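Local coordinates for AT-rich interactive domain-containing protein 4 (Arabidopsis thaliana, PDB 6LQF) that recognises DNA and the histone mark H3K4me3 through its ARID and PHD modules, as an ISWI chromatin-remodelling component that regulates the floral transition, at residues R31-M34 and Q35-I39; L64-F67 and N68-R71; T105-G108 and N109-R113. All blocks are in the same frame, centred on the assembly; numbering follows the deposited sequence.

Contact 1: R31-M34 and Q35-I39; sequences RDVM and QFLLI. With ZN (zinc ion), chain E.
D32 works in two directions: its OD2 binds the zinc ion at 2.1 Å, while its backbone O accepts a hydrogen bond from F36 N, one turn further along helix 26-39. The other carboxylate oxygen, D32 OD1, stays 3.0 Å from the zinc, so the carboxylate holds the metal through one oxygen; H14, C16 and H126 complete the site. CG lies anti to the backbone N (chi1 -163°), which carries the carboxylate out from the helix to the metal, and Y122 OH hydrogen-bonds to the same OD2 as a second-shell partner. The straightest of the backbone bonds runs from L37 N to V33 O, 2.9 Å long with 167° at the hydrogen. Beside it V33 CG1 touches L37 CD1 at 3.8 Å, two branched side chains that run alongside each other and suit this buried flank. The F36 ring reaches past 31-34 to H14 and Y122, meeting both edge-to-face. On the exposed flank R31 forms a salt bridge with E27. A carboxylate ligand from a helix, joined by imidazoles and a sulfur from distant positions, implies that zinc ties this helix to the chain on both sides of it, and the aspartate probably offsets part of the metal's charge.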
ATOM      1  N   ARG A  31       1.909  11.549 -13.117  1.00 19.06           N
ATOM      2  CA  ARG A  31       1.257  12.316 -14.176  1.00 18.23           C
ATOM      3  C   ARG A  31      -0.150  11.805 -14.406  1.00 19.35           C
ATOM      4  O   ARG A  31      -1.070  12.615 -14.632  1.00 20.95           O
ATOM      5  CB  ARG A  31       2.115  12.276 -15.454  1.00 18.91           C
ATOM      6  CG  ARG A  31       3.408  13.065 -15.282  1.00 22.02           C
ATOM      7  CD  ARG A  31       4.110  13.184 -16.623  1.00 27.99           C
ATOM      8  NE  ARG A  31       5.377  13.887 -16.481  1.00 24.52           N
ATOM      9  CZ  ARG A  31       5.490  15.222 -16.490  1.00 23.68           C
ATOM     10  NH1 ARG A  31       4.406  15.979 -16.595  1.00 25.70           N
ATOM     11  NH2 ARG A  31       6.681  15.795 -16.332  1.00 27.78           N
ATOM     12  N   ASP A  32      -0.351  10.489 -14.281  1.00 18.16           N
ATOM     13  CA  ASP A  32      -1.712   9.965 -14.441  1.00 18.29           C
ATOM     14  C   ASP A  32      -2.606  10.392 -13.261  1.00 17.77           C
ATOM     15  O   ASP A  32      -3.807  10.698 -13.463  1.00 20.05           O
ATOM     16  CB  ASP A  32      -1.702   8.426 -14.580  1.00 20.10           C
ATOM     17  CG  ASP A  32      -2.956   7.912 -15.135  1.00 22.10           C
ATOM     18  OD1 ASP A  32      -3.400   8.308 -16.225  1.00 25.41           O
ATOM     19  OD2 ASP A  32      -3.542   7.064 -14.444  1.00 22.59           O
ATOM     20  N   VAL A  33      -2.055  10.445 -12.054  1.00 18.66           N
ATOM     21  CA  VAL A  33      -2.846  10.937 -10.906  1.00 17.71           C
ATOM     22  C   VAL A  33      -3.250  12.395 -11.106  1.00 17.93           C
ATOM     23  O   VAL A  33      -4.427  12.750 -10.854  1.00 17.86           O
ATOM     24  CB  VAL A  33      -2.103  10.785  -9.550  1.00 17.03           C
ATOM     25  CG1 VAL A  33      -2.883  11.415  -8.432  1.00 20.34           C
ATOM     26  CG2 VAL A  33      -1.915   9.296  -9.222  1.00 16.78           C
ATOM     27  N   MET A  34      -2.298  13.236 -11.591  1.00 17.28           N
ATOM     28  CA  MET A  34      -2.622  14.647 -11.806  1.00 18.07           C
ATOM     29  C   MET A  34      -3.741  14.771 -12.841  1.00 19.86           C
ATOM     30  O   MET A  34      -4.694  15.535 -12.627  1.00 21.65           O
ATOM     31  CB  MET A  34      -1.373  15.402 -12.229  1.00 18.97           C
ATOM     32  CG  MET A  34      -0.328  15.436 -11.172  1.00 18.10           C
ATOM     33  SD  MET A  34       1.214  16.117 -11.902  1.00 30.95           S
ATOM     34  CE  MET A  34       0.715  17.749 -12.274  1.00 34.48           C
ATOM     35  N   GLN A  35      -3.648  14.001 -13.928  1.00 18.80           N
ATOM     36  CA  GLN A  35      -4.657  14.124 -14.990  1.00 21.50           C
ATOM     37  C   GLN A  35      -6.031  13.692 -14.471  1.00 20.28           C
ATOM     38  O   GLN A  35      -7.065  14.319 -14.745  1.00 22.58           O
ATOM     39  CB  GLN A  35      -4.261  13.297 -16.202  1.00 28.44           C
ATOM     40  CG  GLN A  35      -5.226  13.460 -17.374  1.00 48.95           C
ATOM     41  CD  GLN A  35      -5.170  12.293 -18.336  1.00 66.95           C
ATOM     42  OE1 GLN A  35      -4.099  11.907 -18.805  1.00 74.07           O
ATOM     43  NE2 GLN A  35      -6.325  11.716 -18.624  1.00 70.39           N
ATOM     44  N   PHE A  36      -6.034  12.645 -13.658  1.00 20.14           N
ATOM     45  CA  PHE A  36      -7.277  12.115 -13.085  1.00 19.46           C
ATOM     46  C   PHE A  36      -7.896  13.131 -12.151  1.00 20.73           C
ATOM     47  O   PHE A  36      -9.097  13.351 -12.180  1.00 22.02           O
ATOM     48  CB  PHE A  36      -6.989  10.803 -12.312  1.00 19.15           C
ATOM     49  CG  PHE A  36      -8.186  10.240 -11.633  1.00 20.16           C
ATOM     50  CD1 PHE A  36      -9.094   9.503 -12.351  1.00 21.89           C
ATOM     51  CD2 PHE A  36      -8.415  10.466 -10.259  1.00 18.82           C
ATOM     52  CE1 PHE A  36     -10.250   9.006 -11.738  1.00 23.39           C
ATOM     53  CE2 PHE A  36      -9.548   9.956  -9.657  1.00 19.11           C
ATOM     54  CZ  PHE A  36     -10.442   9.220 -10.394  1.00 20.15           C
ATOM     55  N   LEU A  37      -7.110  13.714 -11.257  1.00 20.48           N
ATOM     56  CA  LEU A  37      -7.618  14.701 -10.309  1.00 18.31           C
ATOM     57  C   LEU A  37      -8.215  15.885 -11.057  1.00 21.98           C
ATOM     58  O   LEU A  37      -9.263  16.393 -10.640  1.00 22.24           O
ATOM     59  CB  LEU A  37      -6.509  15.188  -9.372  1.00 21.28           C
ATOM     60  CG  LEU A  37      -6.091  14.077  -8.395  1.00 22.47           C
ATOM     61  CD1 LEU A  37      -4.889  14.549  -7.582  1.00 24.10           C
ATOM     62  CD2 LEU A  37      -7.218  13.661  -7.462  1.00 22.79           C
ATOM     63  N   LEU A  38      -7.598  16.287 -12.167  1.00 20.40           N
ATOM     64  CA  LEU A  38      -8.175  17.412 -12.948  1.00 21.68           C
ATOM     65  C   LEU A  38      -9.482  17.012 -13.621  1.00 21.15           C
ATOM     66  O   LEU A  38     -10.452  17.789 -13.624  1.00 24.83           O
ATOM     67  CB  LEU A  38      -7.174  17.927 -13.995  1.00 24.32           C
ATOM     68  CG  LEU A  38      -5.989  18.631 -13.359  1.00 32.30           C
ATOM     69  CD1 LEU A  38      -5.060  19.112 -14.450  1.00 33.51           C
ATOM     70  CD2 LEU A  38      -6.447  19.804 -12.520  1.00 34.68           C
ATOM     71  N   ILE A  39      -9.556  15.825 -14.196  1.00 23.10           N
ATOM     72  CA  ILE A  39     -10.806  15.434 -14.841  1.00 28.28           C
ATOM     73  C   ILE A  39     -11.958  15.249 -13.815  1.00 24.02           C
ATOM     74  O   ILE A  39     -13.153  15.466 -14.152  1.00 30.56           O
ATOM     75  CB  ILE A  39     -10.584  14.169 -15.701  1.00 36.80           C
ATOM     76  CG1 ILE A  39     -11.565  14.137 -16.864  1.00 50.94           C
ATOM     77  CG2 ILE A  39     -10.693  12.918 -14.883  1.00 32.73           C
ATOM     78  CD1 ILE A  39     -11.597  15.420 -17.652  1.00 56.25           C
TER
HETATM   79 ZN    ZN E 801      -5.338   6.336 -15.188  1.00 23.77          ZN

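Contact 2: L64-F67 and N68-R71; sequences LDLF and NLYR
F67 sends CG anti to its backbone N (chi1 -175°), and R71, one turn on, folds back at chi3 (-59°), so that the guanidinium comes to lie over one face of the phenyl ring. The two flat groups are stacked, 20° from parallel with centres 3.9 Å apart, and F67 CE2 sits over the middle of the guanidinium, while R71 CD adds a CH-pi contact above the same ring. In its own plane the guanidinium gives NH2 to N68 OD1 at 2.7 Å, a nearly straight bond that fixes its rotation. N68 extends this polar network: its ND2 meets the syn lone pair of D65 OD2 at 2.7 Å, with amide and carboxylate almost at right angles. Asparagine suits this place because it can accept from R71 and donate to D65. With an alanine at R71, the F67 face would probably lose the guanidinium stacked on it and N68 OD1 its donor, leaving the amide held from the D65 side alone. D65 OD1 takes N68 N at 3.2 Å from above the carboxylate plane, and D65 OD2 also receives R96 N. L66 and L69 pack inward on Y118 and Y115 of helix 107-118. The aspartate thus forms a side-chain N-cap, satisfying an N-H of the first turn, at the start of helix 66-74 in the helical ARID domain.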
ATOM      1  N   LEU A  64       5.090  14.819   0.231  1.00 16.60           N
ATOM      2  CA  LEU A  64       4.399  13.543   0.380  1.00 17.04           C
ATOM      3  C   LEU A  64       4.653  12.582  -0.793  1.00 19.07           C
ATOM      4  O   LEU A  64       4.461  12.979  -1.948  1.00 20.08           O
ATOM      5  CB  LEU A  64       2.917  13.860   0.508  1.00 15.70           C
ATOM      6  CG  LEU A  64       2.025  12.635   0.636  1.00 19.63           C
ATOM      7  CD1 LEU A  64       2.282  11.942   1.964  1.00 21.78           C
ATOM      8  CD2 LEU A  64       0.591  13.122   0.514  1.00 22.19           C
ATOM      9  N   ASP A  65       5.075  11.348  -0.488  1.00 18.09           N
ATOM     10  CA  ASP A  65       5.415  10.322  -1.497  1.00 20.77           C
ATOM     11  C   ASP A  65       4.191   9.480  -1.873  1.00 16.97           C
ATOM     12  O   ASP A  65       3.941   8.379  -1.303  1.00 18.65           O
ATOM     13  CB  ASP A  65       6.539   9.428  -0.933  1.00 18.27           C
ATOM     14  CG  ASP A  65       6.930   8.273  -1.845  1.00 18.87           C
ATOM     15  OD1 ASP A  65       6.427   8.149  -2.986  1.00 20.78           O
ATOM     16  OD2 ASP A  65       7.803   7.486  -1.388  1.00 21.55           O
ATOM     17  N   LEU A  66       3.410   9.982  -2.803  1.00 17.48           N
ATOM     18  CA  LEU A  66       2.132   9.336  -3.161  1.00 16.98           C
ATOM     19  C   LEU A  66       2.318   8.013  -3.859  1.00 17.28           C
ATOM     20  O   LEU A  66       1.468   7.108  -3.736  1.00 18.23           O
ATOM     21  CB  LEU A  66       1.296  10.252  -4.078  1.00 18.15           C
ATOM     22  CG  LEU A  66       0.748  11.486  -3.452  1.00 18.21           C
ATOM     23  CD1 LEU A  66       0.230  12.383  -4.572  1.00 22.49           C
ATOM     24  CD2 LEU A  66      -0.425  11.085  -2.569  1.00 19.74           C
ATOM     25  N   PHE A  67       3.427   7.862  -4.610  1.00 17.33           N
ATOM     26  CA  PHE A  67       3.649   6.603  -5.327  1.00 17.61           C
ATOM     27  C   PHE A  67       3.811   5.415  -4.397  1.00 17.68           C
ATOM     28  O   PHE A  67       3.156   4.357  -4.578  1.00 17.72           O
ATOM     29  CB  PHE A  67       4.902   6.781  -6.185  1.00 17.57           C
ATOM     30  CG  PHE A  67       5.218   5.624  -7.079  1.00 20.36           C
ATOM     31  CD1 PHE A  67       4.270   5.074  -7.935  1.00 22.30           C
ATOM     32  CD2 PHE A  67       6.497   5.107  -7.086  1.00 25.96           C
ATOM     33  CE1 PHE A  67       4.617   4.022  -8.803  1.00 30.24           C
ATOM     34  CE2 PHE A  67       6.820   4.050  -7.958  1.00 24.16           C
ATOM     35  CZ  PHE A  67       5.886   3.562  -8.819  1.00 27.00           C
ATOM     36  N   ASN A  68       4.648   5.577  -3.371  1.00 15.16           N
ATOM     37  CA  ASN A  68       4.842   4.432  -2.481  1.00 17.74           C
ATOM     38  C   ASN A  68       3.656   4.271  -1.553  1.00 18.81           C
ATOM     39  O   ASN A  68       3.320   3.131  -1.217  1.00 20.12           O
ATOM     40  CB  ASN A  68       6.139   4.566  -1.717  1.00 18.65           C
ATOM     41  CG  ASN A  68       7.327   4.252  -2.623  1.00 20.91           C
ATOM     42  OD1 ASN A  68       7.372   3.133  -3.183  1.00 26.39           O
ATOM     43  ND2 ASN A  68       8.214   5.204  -2.844  1.00 25.37           N
ATOM     44  N   LEU A  69       2.967   5.374  -1.179  1.00 14.98           N
ATOM     45  CA  LEU A  69       1.758   5.253  -0.363  1.00 15.72           C
ATOM     46  C   LEU A  69       0.737   4.397  -1.135  1.00 17.08           C
ATOM     47  O   LEU A  69       0.117   3.438  -0.584  1.00 18.11           O
ATOM     48  CB  LEU A  69       1.194   6.675  -0.076  1.00 16.38           C
ATOM     49  CG  LEU A  69      -0.225   6.743   0.518  1.00 16.32           C
ATOM     50  CD1 LEU A  69      -0.211   5.971   1.830  1.00 18.36           C
ATOM     51  CD2 LEU A  69      -0.629   8.223   0.789  1.00 20.39           C
ATOM     52  N   TYR A  70       0.546   4.716  -2.412  1.00 16.84           N
ATOM     53  CA  TYR A  70      -0.419   3.987  -3.249  1.00 16.73           C
ATOM     54  C   TYR A  70      -0.030   2.528  -3.399  1.00 17.50           C
ATOM     55  O   TYR A  70      -0.861   1.660  -3.169  1.00 17.22           O
ATOM     56  CB  TYR A  70      -0.509   4.631  -4.622  1.00 16.03           C
ATOM     57  CG  TYR A  70      -1.576   3.998  -5.496  1.00 15.53           C
ATOM     58  CD1 TYR A  70      -2.940   4.258  -5.256  1.00 16.44           C
ATOM     59  CD2 TYR A  70      -1.221   3.217  -6.602  1.00 18.08           C
ATOM     60  CE1 TYR A  70      -3.899   3.729  -6.078  1.00 17.27           C
ATOM     61  CE2 TYR A  70      -2.202   2.667  -7.446  1.00 17.59           C
ATOM     62  CZ  TYR A  70      -3.528   2.972  -7.191  1.00 16.57           C
ATOM     63  OH  TYR A  70      -4.507   2.444  -8.028  1.00 21.12           O
ATOM     64  N   ARG A  71       1.245   2.260  -3.733  1.00 15.67           N
ATOM     65  CA  ARG A  71       1.676   0.856  -3.970  1.00 16.54           C
ATOM     66  C   ARG A  71       1.484   0.007  -2.716  1.00 18.04           C
ATOM     67  O   ARG A  71       1.007  -1.148  -2.812  1.00 18.40           O
ATOM     68  CB  ARG A  71       3.120   0.802  -4.430  1.00 18.36           C
ATOM     69  CG  ARG A  71       3.241   1.389  -5.840  1.00 21.29           C
ATOM     70  CD  ARG A  71       4.516   1.080  -6.534  1.00 23.75           C
ATOM     71  NE  ARG A  71       5.655   1.570  -5.806  1.00 34.20           N
ATOM     72  CZ  ARG A  71       6.912   1.339  -6.188  1.00 46.78           C
ATOM     73  NH1 ARG A  71       7.148   0.604  -7.278  1.00 39.58           N
ATOM     74  NH2 ARG A  71       7.929   1.829  -5.488  1.00 52.24           N
TER

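Contact 3: T105-G108 and N109-R113; sequences TGVG and NTLKR. With nucleotides of chain D; nucleotides of chain C.
Helix 107-118 starts directly after G106, whose O accepts T110 N at 3.0 Å, followed in step by V107 O with L111 N and G108 O with K112 N. G106 is the N-cap, and the turn and helix belong to the ARID fold, which contains a helix-turn-helix-like unit, here presented to the major-groove edges of DNA bases. T105 OG1 occupies the crowded position between its backbone N and carbonyl carbon (chi1 49°) and donates to N7 of DA6 of chain C at 2.7 Å; a small hydroxyl is well matched to that purine acceptor. T105 O receives a weak bond from N6 of DA6 of chain D. Next to it, G106 brings bare backbone up to the bases: its CA lies 3.8 Å from O4 of DT7 of chain D, and a beta-carbon would collide with that oxygen. On the inner flank V107 CG2 meets L111 CG at 4.1 Å, the two side by side, both resting on L59 and L111 also on W87. The outer flank grips the phosphate of DA6 of chain D through two residues. K112 NZ donates to OP1 at 3.2 Å and also bonds to N83, which helps to position the ammonium; a lysine suits the place because its long chain carries a positive charge out to the phosphate. N109, with CG anti to its backbone N, donates ND2 to OP2 of the same nucleotide at 2.9 Å, a fairly straight bond (157°). The other end of its amide also lies against the neighbouring base: N109 OD1 rests 3.4 Å from the methyl C7 of DT7 of chain D.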
ATOM      1  N   THR A 105       3.828  10.395  15.438  1.00 21.36           N
ATOM      2  CA  THR A 105       2.945   9.577  16.221  1.00 22.49           C
ATOM      3  C   THR A 105       1.538   9.489  15.675  1.00 19.09           C
ATOM      4  O   THR A 105       0.792   8.538  15.982  1.00 19.98           O
ATOM      5  CB  THR A 105       2.857  10.107  17.624  1.00 28.44           C
ATOM      6  OG1 THR A 105       2.607  11.490  17.520  1.00 24.48           O
ATOM      7  CG2 THR A 105       4.193   9.892  18.357  1.00 29.78           C
ATOM      8  N   GLY A 106       1.149  10.445  14.863  1.00 19.83           N
ATOM      9  CA  GLY A 106      -0.192  10.387  14.285  1.00 18.90           C
ATOM     10  C   GLY A 106      -0.146  10.059  12.806  1.00 18.74           C
ATOM     11  O   GLY A 106      -1.068  10.376  12.045  1.00 19.43           O
ATOM     12  N   VAL A 107       0.921   9.373  12.394  1.00 16.25           N
ATOM     13  CA  VAL A 107       1.143   9.243  10.983  1.00 18.90           C
ATOM     14  C   VAL A 107       0.145   8.324  10.306  1.00 17.71           C
ATOM     15  O   VAL A 107      -0.214   8.554   9.158  1.00 17.16           O
ATOM     16  CB  VAL A 107       2.593   8.796  10.677  1.00 19.39           C
ATOM     17  CG1 VAL A 107       2.799   7.277  10.952  1.00 21.06           C
ATOM     18  CG2 VAL A 107       2.935   9.147   9.221  1.00 22.58           C
ATOM     19  N   GLY A 108      -0.340   7.283  11.000  1.00 17.50           N
ATOM     20  CA  GLY A 108      -1.350   6.465  10.355  1.00 19.07           C
ATOM     21  C   GLY A 108      -2.599   7.237   9.998  1.00 19.79           C
ATOM     22  O   GLY A 108      -3.100   7.163   8.876  1.00 18.41           O
ATOM     23  N   ASN A 109      -3.086   8.027  10.944  1.00 17.90           N
ATOM     24  CA  ASN A 109      -4.261   8.847  10.644  1.00 18.37           C
ATOM     25  C   ASN A 109      -3.976   9.857   9.500  1.00 17.49           C
ATOM     26  O   ASN A 109      -4.818  10.073   8.610  1.00 19.82           O
ATOM     27  CB  ASN A 109      -4.683   9.594  11.919  1.00 19.79           C
ATOM     28  CG  ASN A 109      -5.978  10.366  11.735  1.00 20.00           C
ATOM     29  OD1 ASN A 109      -5.929  11.551  11.416  1.00 23.43           O
ATOM     30  ND2 ASN A 109      -7.121   9.719  11.960  1.00 23.51           N
ATOM     31  N   THR A 110      -2.806  10.486   9.565  1.00 15.90           N
ATOM     32  CA  THR A 110      -2.412  11.426   8.525  1.00 17.41           C
ATOM     33  C   THR A 110      -2.369  10.761   7.147  1.00 16.93           C
ATOM     34  O   THR A 110      -2.888  11.306   6.148  1.00 17.82           O
ATOM     35  CB  THR A 110      -1.069  12.044   8.881  1.00 18.79           C
ATOM     36  OG1 THR A 110      -1.222  12.799  10.095  1.00 22.05           O
ATOM     37  CG2 THR A 110      -0.647  12.999   7.787  1.00 22.54           C
ATOM     38  N   LEU A 111      -1.776   9.555   7.078  1.00 16.71           N
ATOM     39  CA  LEU A 111      -1.686   8.877   5.790  1.00 16.60           C
ATOM     40  C   LEU A 111      -3.065   8.485   5.253  1.00 15.96           C
ATOM     41  O   LEU A 111      -3.306   8.558   4.050  1.00 17.72           O
ATOM     42  CB  LEU A 111      -0.802   7.626   5.896  1.00 17.58           C
ATOM     43  CG  LEU A 111       0.670   7.916   6.040  1.00 17.13           C
ATOM     44  CD1 LEU A 111       1.409   6.618   6.216  1.00 17.37           C
ATOM     45  CD2 LEU A 111       1.217   8.625   4.795  1.00 18.93           C
ATOM     46  N   LYS A 112      -3.967   8.053   6.142  1.00 16.28           N
ATOM     47  CA  LYS A 112      -5.311   7.731   5.700  1.00 16.27           C
ATOM     48  C   LYS A 112      -6.020   8.970   5.144  1.00 17.69           C
ATOM     49  O   LYS A 112      -6.678   8.865   4.109  1.00 18.72           O
ATOM     50  CB  LYS A 112      -6.116   7.112   6.865  1.00 17.91           C
ATOM     51  CG  LYS A 112      -5.601   5.702   7.164  1.00 16.69           C
ATOM     52  CD  LYS A 112      -6.139   5.191   8.514  1.00 25.78           C
ATOM     53  CE  LYS A 112      -7.506   4.719   8.313  1.00 32.91           C
ATOM     54  NZ  LYS A 112      -8.099   4.210   9.637  1.00 31.02           N
ATOM     55  N   ARG A 113      -5.827  10.150   5.772  1.00 16.62           N
ATOM     56  CA  ARG A 113      -6.437  11.384   5.281  1.00 17.82           C
ATOM     57  C   ARG A 113      -5.839  11.766   3.921  1.00 18.13           C
ATOM     58  O   ARG A 113      -6.550  12.156   2.995  1.00 19.91           O
ATOM     59  CB  ARG A 113      -6.245  12.488   6.310  1.00 20.01           C
ATOM     60  CG  ARG A 113      -7.093  12.369   7.561  1.00 29.34           C
ATOM     61  CD  ARG A 113      -7.134  13.665   8.397  1.00 43.44           C
ATOM     62  NE  ARG A 113      -5.803  14.140   8.777  1.00 48.96           N
ATOM     63  CZ  ARG A 113      -5.095  15.018   8.070  1.00 46.03           C
ATOM     64  NH1 ARG A 113      -5.581  15.499   6.937  1.00 47.48           N
ATOM     65  NH2 ARG A 113      -3.899  15.403   8.479  1.00 47.36           N
TER
ATOM     66  P    DA D   6      -7.596   6.075  12.806  1.00 27.47           P
ATOM     67  OP1  DA D   6      -8.877   5.796  12.282  1.00 39.05           O
ATOM     68  OP2  DA D   6      -6.701   6.862  12.034  1.00 29.42           O
ATOM     69  O5'  DA D   6      -7.704   6.766  14.218  1.00 26.04           O
ATOM     70  C5'  DA D   6      -8.544   6.259  15.243  1.00 27.68           C
ATOM     71  C4'  DA D   6      -8.885   7.339  16.243  1.00 28.87           C
ATOM     72  O4'  DA D   6      -7.761   7.636  17.089  1.00 24.94           O
ATOM     73  C3'  DA D   6      -9.323   8.671  15.645  1.00 26.11           C
ATOM     74  O3'  DA D   6     -10.355   9.167  16.497  1.00 28.15           O
ATOM     75  C2'  DA D   6      -8.047   9.484  15.688  1.00 21.96           C
ATOM     76  C1'  DA D   6      -7.346   8.984  16.928  1.00 22.10           C
ATOM     77  N9   DA D   6      -5.886   8.988  16.874  1.00 18.92           N
ATOM     78  C8   DA D   6      -5.116   8.504  15.851  1.00 20.28           C
ATOM     79  N7   DA D   6      -3.834   8.532  16.095  1.00 18.62           N
ATOM     80  C5   DA D   6      -3.746   9.118  17.345  1.00 16.58           C
ATOM     81  C6   DA D   6      -2.657   9.444  18.159  1.00 18.12           C
ATOM     82  N6   DA D   6      -1.392   9.232  17.821  1.00 18.28           N
ATOM     83  N1   DA D   6      -2.915   9.996  19.360  1.00 19.18           N
ATOM     84  C2   DA D   6      -4.183  10.201  19.704  1.00 19.32           C
ATOM     85  N3   DA D   6      -5.289   9.943  19.030  1.00 21.73           N
ATOM     86  C4   DA D   6      -5.003   9.398  17.840  1.00 18.39           C
TER
ATOM     87  P    DA C   6       6.940  14.659  21.723  1.00 39.97           P
ATOM     88  OP1  DA C   6       8.002  15.175  22.612  1.00 52.48           O
ATOM     89  OP2  DA C   6       7.040  13.289  21.181  1.00 38.94           O
ATOM     90  O5'  DA C   6       5.605  14.784  22.592  1.00 44.16           O
ATOM     91  C5'  DA C   6       5.139  16.077  22.969  1.00 36.57           C
ATOM     92  C4'  DA C   6       3.785  15.981  23.690  1.00 33.68           C
ATOM     93  O4'  DA C   6       2.732  15.761  22.714  1.00 30.83           O
ATOM     94  C3'  DA C   6       3.648  14.863  24.713  1.00 36.62           C
ATOM     95  O3'  DA C   6       2.825  15.311  25.799  1.00 40.66           O
ATOM     96  C2'  DA C   6       2.955  13.747  23.914  1.00 33.99           C
ATOM     97  C1'  DA C   6       2.037  14.543  23.006  1.00 32.90           C
ATOM     98  N9   DA C   6       1.765  13.908  21.718  1.00 28.41           N
ATOM     99  C8   DA C   6       2.689  13.352  20.852  1.00 27.69           C
ATOM    100  N7   DA C   6       2.167  12.908  19.736  1.00 23.58           N
ATOM    101  C5   DA C   6       0.801  13.177  19.880  1.00 20.91           C
ATOM    102  C6   DA C   6      -0.293  12.960  19.024  1.00 18.72           C
ATOM    103  N6   DA C   6      -0.206  12.374  17.816  1.00 19.85           N
ATOM    104  N1   DA C   6      -1.507  13.379  19.485  1.00 21.11           N
ATOM    105  C2   DA C   6      -1.596  13.955  20.675  1.00 21.83           C
ATOM    106  N3   DA C   6      -0.630  14.236  21.554  1.00 24.83           N
ATOM    107  C4   DA C   6       0.557  13.836  21.076  1.00 23.02           C
TER
ATOM    108  P    DT D   7     -11.082  10.558  16.232  1.00 29.19           P
ATOM    109  OP1  DT D   7     -12.405  10.451  16.774  1.00 37.83           O
ATOM    110  OP2  DT D   7     -10.903  10.974  14.887  1.00 30.52           O
ATOM    111  O5'  DT D   7     -10.264  11.538  17.152  1.00 29.08           O
ATOM    112  C5'  DT D   7     -10.257  11.296  18.540  1.00 28.81           C
ATOM    113  C4'  DT D   7      -9.467  12.366  19.242  1.00 26.68           C
ATOM    114  O4'  DT D   7      -8.070  12.137  19.019  1.00 25.45           O
ATOM    115  C3'  DT D   7      -9.752  13.800  18.789  1.00 26.53           C
ATOM    116  O3'  DT D   7     -10.098  14.458  19.997  1.00 29.18           O
ATOM    117  C2'  DT D   7      -8.424  14.270  18.225  1.00 21.95           C
ATOM    118  C1'  DT D   7      -7.423  13.372  18.914  1.00 23.01           C
ATOM    119  N1   DT D   7      -6.190  13.146  18.164  1.00 23.09           N
ATOM    120  C2   DT D   7      -5.001  13.311  18.812  1.00 22.09           C
ATOM    121  O2   DT D   7      -4.924  13.674  19.959  1.00 25.12           O
ATOM    122  N3   DT D   7      -3.896  13.027  18.061  1.00 19.39           N
ATOM    123  C4   DT D   7      -3.868  12.601  16.754  1.00 19.50           C
ATOM    124  O4   DT D   7      -2.803  12.383  16.213  1.00 21.10           O
ATOM    125  C5   DT D   7      -5.157  12.425  16.138  1.00 20.37           C
ATOM    126  C7   DT D   7      -5.231  11.974  14.717  1.00 22.86           C
ATOM    127  C6   DT D   7      -6.240  12.693  16.870  1.00 20.39           C
TER

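How the contacts relate
The three contacts form a series across the ARID domain, from zinc to DNA. Contact 3 touches the DNA directly, contact 2 comes within about 7 Å of it between nearest atoms, and contact 1, at the metal, stays about 13 Å away. Contacts 2 and 3 have centres 13 Å apart and meet where L69 CD1 packs 4.2 Å from L111 CD2. Contacts 1 and 2, with centres 15 Å and nearest atoms about 5 Å apart, do not touch; Y122, which hydrogen-bonds to D32, also meets Y70 edge-to-face, and the Y70 side chain lies about 8 Å from a zinc. Contacts 1 and 3 have centres 23 Å apart, consistent with contact 2 lying roughly between them.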